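Local coordinates for UPF0303 protein YBR137W (Saccharomyces cerevisiae, PDB 4CLC) that is of unknown function but belongs to the UPF0303 family and has a GAF-type domain related to the haem-degrading protein HbpS, at residues D[119-122]-D[123-126]; D[73-77]-D[78-82]; D[102-105]-D[106-110]. One frame throughout, in Å; residues are numbered along the deposited sequence.

Interaction 1: D[119-122]-D[123-126]; sequences FVDS and KEYA
Between Val120 and Tyr125 the backbone swings round a tight bend at Asp121-Ser122-Lys123, with Ser122 at a positive phi of 73°, so that residues on its two limbs can meet. The bend lies in the loop that joins helix 114-117 to strand 131-136 of this HbpS-like, GAF-type domain, and at its start is an Asx turn. Asp121 supplies the acceptor: the amide N of Lys123 donates to Asp121 OD1 over 3.2 Å, reaching it from above the carboxylate plane. CG of Asp121 stands anti to its own backbone N (chi1 -161°), which carries OD1 round towards the amide of Lys123. A short acid is apt here, because it brings a carboxylate oxygen within hydrogen-bonding distance of the amide two residues on, as an Asx turn requires. The carboxylate of Glu124 leans the same way, with OE1 4.2 Å from Asp121 OD2, a pairing of like charges that is probably eased because Glu124 OE2 forms a salt bridge with Lys93. Between the two limbs the contact is apolar. Val120 lays CG1 over one face of the Tyr125 ring, its CB 3.6 Å from Tyr125 CD1, and the two side chains cross at about a right angle. Tyrosine suits this place by offering a flat face to Val120 and a hydroxyl that bonds to Arg97 of helix 84-98. Ser122 OG turns to Glu115, whereas Lys123 NZ reaches the backbone of another chain. Across the mouth of the bend, the CA-H of Ser122 points at Tyr125 O, with 3.1 Å between Ser122 CA and that oxygen.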
ATOM      1  N   PHE D 119     -19.553   3.882   8.981  1.00 46.71           N
ATOM      2  CA  PHE D 119     -18.114   4.109   8.867  1.00 48.54           C
ATOM      3  C   PHE D 119     -17.400   3.044   8.053  1.00 48.77           C
ATOM      4  O   PHE D 119     -16.496   2.364   8.563  1.00 43.63           O
ATOM      5  CB  PHE D 119     -17.510   4.221  10.266  1.00 45.62           C
ATOM      6  CG  PHE D 119     -18.183   5.264  11.093  1.00 49.88           C
ATOM      7  CD1 PHE D 119     -17.812   6.604  10.971  1.00 46.88           C
ATOM      8  CD2 PHE D 119     -19.229   4.926  11.941  1.00 43.09           C
ATOM      9  CE1 PHE D 119     -18.457   7.568  11.697  1.00 40.75           C
ATOM     10  CE2 PHE D 119     -19.870   5.892  12.686  1.00 41.28           C
ATOM     11  CZ  PHE D 119     -19.487   7.212  12.564  1.00 40.27           C
ATOM     12  N   VAL D 120     -17.800   2.960   6.777  1.00 46.91           N
ATOM     13  CA  VAL D 120     -17.355   1.946   5.816  1.00 41.77           C
ATOM     14  C   VAL D 120     -17.189   2.564   4.423  1.00 48.07           C
ATOM     15  O   VAL D 120     -17.840   3.553   4.100  1.00 48.83           O
ATOM     16  CB  VAL D 120     -18.343   0.782   5.723  1.00 38.66           C
ATOM     17  CG1 VAL D 120     -18.437   0.044   7.032  1.00 38.66           C
ATOM     18  CG2 VAL D 120     -19.700   1.290   5.336  1.00 44.40           C
ATOM     19  N   ASP D 121     -16.329   1.962   3.604  1.00 47.32           N
ATOM     20  CA  ASP D 121     -15.903   2.508   2.313  1.00 45.50           C
ATOM     21  C   ASP D 121     -16.980   2.671   1.238  1.00 50.37           C
ATOM     22  O   ASP D 121     -16.964   3.646   0.490  1.00 61.86           O
ATOM     23  CB  ASP D 121     -14.808   1.622   1.743  1.00 48.54           C
ATOM     24  CG  ASP D 121     -13.992   2.298   0.675  1.00 49.58           C
ATOM     25  OD1 ASP D 121     -14.555   3.017  -0.180  1.00 49.04           O
ATOM     26  OD2 ASP D 121     -12.761   2.082   0.685  1.00 59.72           O
ATOM     27  N   SER D 122     -17.851   1.685   1.096  1.00 46.14           N
ATOM     28  CA  SER D 122     -18.908   1.697   0.070  1.00 55.32           C
ATOM     29  C   SER D 122     -18.367   1.452  -1.342  1.00 53.21           C
ATOM     30  O   SER D 122     -19.123   0.985  -2.197  1.00 55.74           O
ATOM     31  CB  SER D 122     -19.738   3.014   0.076  1.00 54.79           C
ATOM     32  OG  SER D 122     -19.302   3.979  -0.889  1.00 43.85           O
ATOM     33  N   LYS D 123     -17.070   1.659  -1.585  1.00 44.70           N
ATOM     34  CA  LYS D 123     -16.489   1.068  -2.792  1.00 49.40           C
ATOM     35  C   LYS D 123     -16.354  -0.419  -2.506  1.00 44.98           C
ATOM     36  O   LYS D 123     -16.210  -1.227  -3.412  1.00 48.91           O
ATOM     37  CB  LYS D 123     -15.134   1.677  -3.181  1.00 50.54           C
ATOM     38  CG  LYS D 123     -15.218   2.881  -4.144  1.00 47.00           C
ATOM     39  CD  LYS D 123     -15.574   4.150  -3.376  1.00 62.66           C
ATOM     40  CE  LYS D 123     -16.414   5.126  -4.209  1.00 64.92           C
ATOM     41  NZ  LYS D 123     -16.870   6.306  -3.398  1.00 61.52           N
ATOM     42  N   GLU D 124     -16.483  -0.728  -1.221  1.00 38.66           N
ATOM     43  CA  GLU D 124     -16.185  -1.987  -0.571  1.00 40.64           C
ATOM     44  C   GLU D 124     -17.478  -2.670  -0.102  1.00 46.95           C
ATOM     45  O   GLU D 124     -17.687  -3.853  -0.349  1.00 47.35           O
ATOM     46  CB  GLU D 124     -15.219  -1.755   0.608  1.00 48.13           C
ATOM     47  CG  GLU D 124     -14.610  -3.027   1.216  1.00 50.26           C
ATOM     48  CD  GLU D 124     -13.558  -2.773   2.310  1.00 52.68           C
ATOM     49  OE1 GLU D 124     -13.312  -1.603   2.680  1.00 56.40           O
ATOM     50  OE2 GLU D 124     -12.974  -3.766   2.806  1.00 53.44           O
ATOM     51  N   TYR D 125     -18.284  -1.965   0.686  1.00 49.87           N
ATOM     52  CA  TYR D 125     -19.594  -2.481   1.087  1.00 45.23           C
ATOM     53  C   TYR D 125     -20.758  -1.906   0.264  1.00 44.27           C
ATOM     54  O   TYR D 125     -20.828  -0.712   0.037  1.00 46.07           O
ATOM     55  CB  TYR D 125     -19.837  -2.191   2.558  1.00 42.53           C
ATOM     56  CG  TYR D 125     -18.835  -2.799   3.508  1.00 44.16           C
ATOM     57  CD1 TYR D 125     -17.634  -2.146   3.801  1.00 44.52           C
ATOM     58  CD2 TYR D 125     -19.093  -4.005   4.133  1.00 38.66           C
ATOM     59  CE1 TYR D 125     -16.724  -2.681   4.673  1.00 38.66           C
ATOM     60  CE2 TYR D 125     -18.185  -4.545   5.009  1.00 44.69           C
ATOM     61  CZ  TYR D 125     -17.000  -3.878   5.278  1.00 43.12           C
ATOM     62  OH  TYR D 125     -16.098  -4.422   6.172  1.00 44.21           O
ATOM     63  N   ALA D 126     -21.671  -2.755  -0.183  1.00 43.45           N
ATOM     64  CA  ALA D 126     -22.827  -2.277  -0.934  1.00 45.94           C
ATOM     65  C   ALA D 126     -24.068  -2.331  -0.071  1.00 48.27           C
ATOM     66  O   ALA D 126     -24.265  -3.270   0.706  1.00 45.23           O
ATOM     67  CB  ALA D 126     -23.042  -3.083  -2.189  1.00 47.15           C
TER

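Interaction 2: D[73-77]-D[78-82]; sequences RTVTY and GGSAL
Val75 overlaps Ser80 with both of its methyls, the hydroxyl of the serine set against the pair, 3.1 Å from Val75 CG2 and 3.2 Å from Val75 CG1. The two residues stand on facing limbs of the chain reversal that, in this HbpS-like, GAF-type domain, follows strand 70-75, an outer strand of the chain's mixed sheet, and runs on to helix 84-98. Their CB atoms both point into the gap between the limbs. A small serine leaves the two methyls of the branched valine room to lie against it, and its OG also bonds to a polar side chain of another chain, so this polar atom has a partner although its near neighbours within the loop are methyls.

Where the chain turns, Tyr77 directs its ring away from the loop, CG anti to the backbone N (chi1 -162°). The amide N of Gly78 lies obliquely beside the ring, 3.2 Å from Tyr77 CD2, and the ring itself meets an aromatic side chain of another chain. Two glycines follow. Gly79 takes a positive phi of 79°, a conformation glycine adopts readily, as the chain reverses direction. The limbs are then linked through solvent: water 1 donates to Tyr77 O over 2.7 Å and accepts from Ser80 N over 3.2 Å.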
ATOM      1  N   ARG D  73     -21.639 -20.607  -8.024  1.00 39.94           N
ATOM      2  CA  ARG D  73     -21.812 -19.372  -8.764  1.00 39.77           C
ATOM      3  C   ARG D  73     -22.397 -19.690 -10.131  1.00 38.75           C
ATOM      4  O   ARG D  73     -22.064 -20.715 -10.726  1.00 42.87           O
ATOM      5  CB  ARG D  73     -20.487 -18.626  -8.893  1.00 38.66           C
ATOM      6  CG  ARG D  73     -20.588 -17.348  -9.677  1.00 38.66           C
ATOM      7  CD  ARG D  73     -21.258 -16.253  -8.866  1.00 43.18           C
ATOM      8  NE  ARG D  73     -20.465 -15.858  -7.698  1.00 41.86           N
ATOM      9  CZ  ARG D  73     -19.433 -15.023  -7.750  1.00 38.66           C
ATOM     10  NH1 ARG D  73     -19.054 -14.502  -8.910  1.00 38.66           N
ATOM     11  NH2 ARG D  73     -18.781 -14.718  -6.638  1.00 38.68           N
ATOM     12  N   THR D  74     -23.281 -18.831 -10.618  1.00 38.66           N
ATOM     13  CA  THR D  74     -23.808 -18.992 -11.963  1.00 38.66           C
ATOM     14  C   THR D  74     -24.303 -17.677 -12.523  1.00 38.66           C
ATOM     15  O   THR D  74     -24.447 -16.693 -11.824  1.00 39.70           O
ATOM     16  CB  THR D  74     -24.955 -20.025 -12.045  1.00 38.66           C
ATOM     17  OG1 THR D  74     -25.254 -20.275 -13.417  1.00 38.66           O
ATOM     18  CG2 THR D  74     -26.194 -19.514 -11.374  1.00 38.66           C
ATOM     19  N   VAL D  75     -24.531 -17.674 -13.817  1.00 38.66           N
ATOM     20  CA  VAL D  75     -24.981 -16.503 -14.514  1.00 38.75           C
ATOM     21  C   VAL D  75     -26.260 -16.955 -15.238  1.00 42.79           C
ATOM     22  O   VAL D  75     -26.246 -17.999 -15.892  1.00 51.35           O
ATOM     23  CB  VAL D  75     -23.841 -15.989 -15.437  1.00 38.66           C
ATOM     24  CG1 VAL D  75     -24.317 -15.676 -16.836  1.00 42.08           C
ATOM     25  CG2 VAL D  75     -23.137 -14.814 -14.799  1.00 38.66           C
ATOM     26  N   THR D  76     -27.373 -16.234 -15.083  1.00 39.47           N
ATOM     27  CA  THR D  76     -28.695 -16.776 -15.490  1.00 43.61           C
ATOM     28  C   THR D  76     -29.048 -16.606 -16.957  1.00 44.79           C
ATOM     29  O   THR D  76     -30.001 -17.216 -17.444  1.00 43.81           O
ATOM     30  CB  THR D  76     -29.877 -16.145 -14.713  1.00 39.47           C
ATOM     31  OG1 THR D  76     -29.910 -14.732 -14.950  1.00 45.26           O
ATOM     32  CG2 THR D  76     -29.776 -16.425 -13.232  1.00 44.38           C
ATOM     33  N   TYR D  77     -28.270 -15.793 -17.658  1.00 41.92           N
ATOM     34  CA  TYR D  77     -28.593 -15.435 -19.026  1.00 42.28           C
ATOM     35  C   TYR D  77     -27.459 -14.587 -19.567  1.00 44.73           C
ATOM     36  O   TYR D  77     -26.637 -14.085 -18.796  1.00 42.71           O
ATOM     37  CB  TYR D  77     -29.912 -14.672 -19.078  1.00 47.14           C
ATOM     38  CG  TYR D  77     -30.581 -14.605 -20.427  1.00 50.67           C
ATOM     39  CD1 TYR D  77     -31.369 -15.653 -20.879  1.00 53.64           C
ATOM     40  CD2 TYR D  77     -30.459 -13.486 -21.231  1.00 49.05           C
ATOM     41  CE1 TYR D  77     -31.998 -15.601 -22.093  1.00 48.77           C
ATOM     42  CE2 TYR D  77     -31.085 -13.431 -22.456  1.00 56.64           C
ATOM     43  CZ  TYR D  77     -31.861 -14.496 -22.875  1.00 54.89           C
ATOM     44  OH  TYR D  77     -32.505 -14.464 -24.085  1.00 61.71           O
ATOM     45  N   GLY D  78     -27.419 -14.429 -20.885  1.00 41.77           N
ATOM     46  CA  GLY D  78     -26.410 -13.616 -21.528  1.00 39.44           C
ATOM     47  C   GLY D  78     -26.484 -12.160 -21.117  1.00 45.40           C
ATOM     48  O   GLY D  78     -27.494 -11.682 -20.581  1.00 45.65           O
ATOM     49  N   GLY D  79     -25.400 -11.441 -21.366  1.00 46.96           N
ATOM     50  CA  GLY D  79     -25.340 -10.053 -20.965  1.00 52.30           C
ATOM     51  C   GLY D  79     -25.049  -9.787 -19.498  1.00 47.49           C
ATOM     52  O   GLY D  79     -25.215  -8.656 -19.044  1.00 46.66           O
ATOM     53  N   SER D  80     -24.624 -10.809 -18.753  1.00 47.27           N
ATOM     54  CA  SER D  80     -24.050 -10.565 -17.438  1.00 40.43           C
ATOM     55  C   SER D  80     -22.655 -10.020 -17.658  1.00 45.28           C
ATOM     56  O   SER D  80     -22.158 -10.002 -18.791  1.00 46.52           O
ATOM     57  CB  SER D  80     -23.987 -11.828 -16.599  1.00 46.47           C
ATOM     58  OG  SER D  80     -22.999 -12.721 -17.103  1.00 45.88           O
ATOM     59  N   ALA D  81     -22.012  -9.587 -16.579  1.00 46.19           N
ATOM     60  CA  ALA D  81     -20.734  -8.895 -16.711  1.00 45.92           C
ATOM     61  C   ALA D  81     -19.974  -8.898 -15.407  1.00 44.94           C
ATOM     62  O   ALA D  81     -20.539  -9.158 -14.357  1.00 45.45           O
ATOM     63  CB  ALA D  81     -20.936  -7.471 -17.190  1.00 38.66           C
ATOM     64  N   LEU D  82     -18.697  -8.553 -15.486  1.00 42.22           N
ATOM     65  CA  LEU D  82     -17.956  -8.130 -14.316  1.00 40.74           C
ATOM     66  C   LEU D  82     -18.743  -6.934 -13.783  1.00 48.37           C
ATOM     67  O   LEU D  82     -19.527  -6.323 -14.516  1.00 53.89           O
ATOM     68  CB  LEU D  82     -16.527  -7.739 -14.705  1.00 43.95           C
ATOM     69  CG  LEU D  82     -15.382  -7.557 -13.707  1.00 44.70           C
ATOM     70  CD1 LEU D  82     -15.061  -8.844 -12.951  1.00 38.66           C
ATOM     71  CD2 LEU D  82     -14.189  -7.078 -14.480  1.00 38.66           C
TER
HETATM   72  O   HOH W   1     -24.051 -13.847 -19.415  1.00 40.24           O

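Interaction 3: D[102-105]-D[106-110]; sequences SFYM and GCKKG
Phe103 and Cys107, one turn apart on helix 102-107, meet where this short helix of the GAF-type domain ends in a type II beta turn from Cys107 to Gly110. Backbone bonds come first. Gly106 N donates to Ser102 O, which it approaches from well above the carbonyl plane, and Cys107 N donates to Phe103 O. The straightest of the set is the last one, Lys108 N to Tyr104 O at 2.9 Å, with an angle of 161° at the hydrogen. Weak shorter-range bonds from Gly106 N to Phe103 O and from Cys107 N to Tyr104 O accompany them, so these two amides are each shared between an i-4 and an i-3 carbonyl. In the turn that follows, Lys109 takes a positive phi of 78°, and Gly110 N makes a weak bond back to Cys107 O at 3.3 Å.

The second kind is sulfur-aromatic. Phe103 has CG anti to its backbone N (chi1 173°), and its ring offers a face to Cys107, whose SG sits 3.9 Å from the ring centroid. A thiol is small and polarisable enough to rest over a ring face in this way. Phe103 also stacks on His157, while Leu22 of helix 19-26 packs against both Phe103 and Cys107.

The third kind is contact between carbon atoms at the end of the helix, and packing against helix 84-98. Tyr104 and Lys108 run side by side in the same direction, the extended lysine chain bringing its CD beside the ring. Met105, long and flexible, instead packs against Thr94 and Phe98 of helix 84-98. Between Tyr104 and Lys108 the touch is light and oblique, with Tyr104 CE1 4.0 Å from Lys108 CD.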
ATOM      1  N   SER D 102     -28.352  -7.305   2.946  1.00 43.55           N
ATOM      2  CA  SER D 102     -27.794  -6.065   2.473  1.00 38.66           C
ATOM      3  C   SER D 102     -28.924  -5.087   2.246  1.00 45.76           C
ATOM      4  O   SER D 102     -28.699  -3.881   2.151  1.00 48.20           O
ATOM      5  CB  SER D 102     -26.997  -6.271   1.191  1.00 39.43           C
ATOM      6  OG  SER D 102     -27.809  -6.665   0.104  1.00 40.83           O
ATOM      7  N   PHE D 103     -30.144  -5.612   2.127  1.00 47.60           N
ATOM      8  CA  PHE D 103     -31.306  -4.773   1.866  1.00 50.83           C
ATOM      9  C   PHE D 103     -31.793  -4.072   3.118  1.00 45.47           C
ATOM     10  O   PHE D 103     -32.062  -2.876   3.114  1.00 39.54           O
ATOM     11  CB  PHE D 103     -32.455  -5.578   1.281  1.00 49.69           C
ATOM     12  CG  PHE D 103     -33.714  -4.784   1.164  1.00 49.66           C
ATOM     13  CD1 PHE D 103     -33.851  -3.839   0.166  1.00 48.03           C
ATOM     14  CD2 PHE D 103     -34.740  -4.945   2.078  1.00 50.14           C
ATOM     15  CE1 PHE D 103     -34.993  -3.087   0.069  1.00 45.30           C
ATOM     16  CE2 PHE D 103     -35.876  -4.197   1.986  1.00 47.43           C
ATOM     17  CZ  PHE D 103     -36.000  -3.266   0.977  1.00 47.59           C
ATOM     18  N   TYR D 104     -31.928  -4.855   4.176  1.00 46.23           N
ATOM     19  CA  TYR D 104     -32.217  -4.341   5.498  1.00 42.87           C
ATOM     20  C   TYR D 104     -31.249  -3.231   5.831  1.00 47.15           C
ATOM     21  O   TYR D 104     -31.646  -2.172   6.299  1.00 55.90           O
ATOM     22  CB  TYR D 104     -32.127  -5.474   6.507  1.00 39.74           C
ATOM     23  CG  TYR D 104     -32.147  -5.097   7.964  1.00 47.24           C
ATOM     24  CD1 TYR D 104     -31.068  -4.458   8.562  1.00 46.82           C
ATOM     25  CD2 TYR D 104     -33.216  -5.459   8.767  1.00 51.99           C
ATOM     26  CE1 TYR D 104     -31.079  -4.147   9.909  1.00 51.69           C
ATOM     27  CE2 TYR D 104     -33.235  -5.154  10.125  1.00 54.92           C
ATOM     28  CZ  TYR D 104     -32.164  -4.496  10.689  1.00 55.40           C
ATOM     29  OH  TYR D 104     -32.172  -4.190  12.035  1.00 57.48           O
ATOM     30  N   MET D 105     -29.970  -3.475   5.582  1.00 49.29           N
ATOM     31  CA  MET D 105     -28.945  -2.516   5.942  1.00 47.14           C
ATOM     32  C   MET D 105     -29.097  -1.205   5.163  1.00 46.30           C
ATOM     33  O   MET D 105     -28.733  -0.143   5.662  1.00 44.24           O
ATOM     34  CB  MET D 105     -27.557  -3.131   5.734  1.00 41.40           C
ATOM     35  CG  MET D 105     -27.172  -4.112   6.834  1.00 39.43           C
ATOM     36  SD  MET D 105     -27.172  -3.334   8.449  1.00 41.33           S
ATOM     37  CE  MET D 105     -27.548  -4.693   9.476  1.00 38.66           C
ATOM     38  N   GLY D 106     -29.641  -1.283   3.954  1.00 43.79           N
ATOM     39  CA  GLY D 106     -29.913  -0.101   3.157  1.00 45.78           C
ATOM     40  C   GLY D 106     -31.159   0.629   3.656  1.00 49.02           C
ATOM     41  O   GLY D 106     -31.305   1.853   3.485  1.00 44.68           O
ATOM     42  N   CYS D 107     -32.056  -0.129   4.282  1.00 46.22           N
ATOM     43  CA  CYS D 107     -33.264   0.431   4.874  1.00 51.52           C
ATOM     44  C   CYS D 107     -32.844   1.241   6.063  1.00 49.03           C
ATOM     45  O   CYS D 107     -33.097   2.446   6.124  1.00 49.99           O
ATOM     46  CB  CYS D 107     -34.258  -0.665   5.269  1.00 46.09           C
ATOM     47  SG  CYS D 107     -35.076  -1.294   3.817  1.00 50.80           S
ATOM     48  N   LYS D 108     -32.101   0.587   6.952  1.00 50.00           N
ATOM     49  CA  LYS D 108     -31.351   1.275   7.991  1.00 46.27           C
ATOM     50  C   LYS D 108     -30.439   2.198   7.184  1.00 49.92           C
ATOM     51  O   LYS D 108     -30.281   1.985   5.990  1.00 55.31           O
ATOM     52  CB  LYS D 108     -30.585   0.274   8.845  1.00 42.35           C
ATOM     53  CG  LYS D 108     -30.343   0.663  10.287  1.00 51.49           C
ATOM     54  CD  LYS D 108     -29.742  -0.512  11.066  1.00 38.66           C
ATOM     55  CE  LYS D 108     -29.578  -0.214  12.556  1.00 47.16           C
ATOM     56  NZ  LYS D 108     -28.811  -1.289  13.285  1.00 48.17           N
ATOM     57  N   LYS D 109     -29.932   3.267   7.771  1.00 43.64           N
ATOM     58  CA  LYS D 109     -29.081   4.222   7.033  1.00 51.39           C
ATOM     59  C   LYS D 109     -29.755   5.232   6.089  1.00 59.02           C
ATOM     60  O   LYS D 109     -29.188   6.322   5.868  1.00 61.61           O
ATOM     61  CB  LYS D 109     -28.051   3.456   6.169  1.00 43.74           C
ATOM     62  CG  LYS D 109     -27.563   4.188   4.913  1.00 46.37           C
ATOM     63  CD  LYS D 109     -27.131   3.262   3.812  1.00 46.35           C
ATOM     64  CE  LYS D 109     -26.332   4.021   2.782  1.00 43.23           C
ATOM     65  NZ  LYS D 109     -27.162   4.983   2.014  1.00 42.35           N
ATOM     66  N   GLY D 110     -30.981   4.960   5.637  1.00 49.72           N
ATOM     67  CA  GLY D 110     -31.432   5.544   4.386  1.00 46.53           C
ATOM     68  C   GLY D 110     -31.159   7.026   4.246  1.00 55.56           C
ATOM     69  O   GLY D 110     -31.487   7.808   5.131  1.00 70.25           O
TER

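How the interactions relate
Helix 84-98 relates the three contacts: interaction 2 spans the end of strand 70-75 and the loop that leads into it, while interactions 1 and 3 both pack side chains against it. Those two are neighbours, their centres 13 Å apart, and they touch where Ala126 O lies 4.1 Å from Ser102 CB. Interaction 2 stands apart, its centre about 25 Å from that of interaction 3. All three are partly buried. Other chains of the assembly approach interactions 1 and 2, whose loops combine polar links, an Asx-turn bond in one and a bridging water in the other, with a valine contact. Interaction 3, untouched by other chains, depends on helical backbone bonds and on sulfur and ring packing.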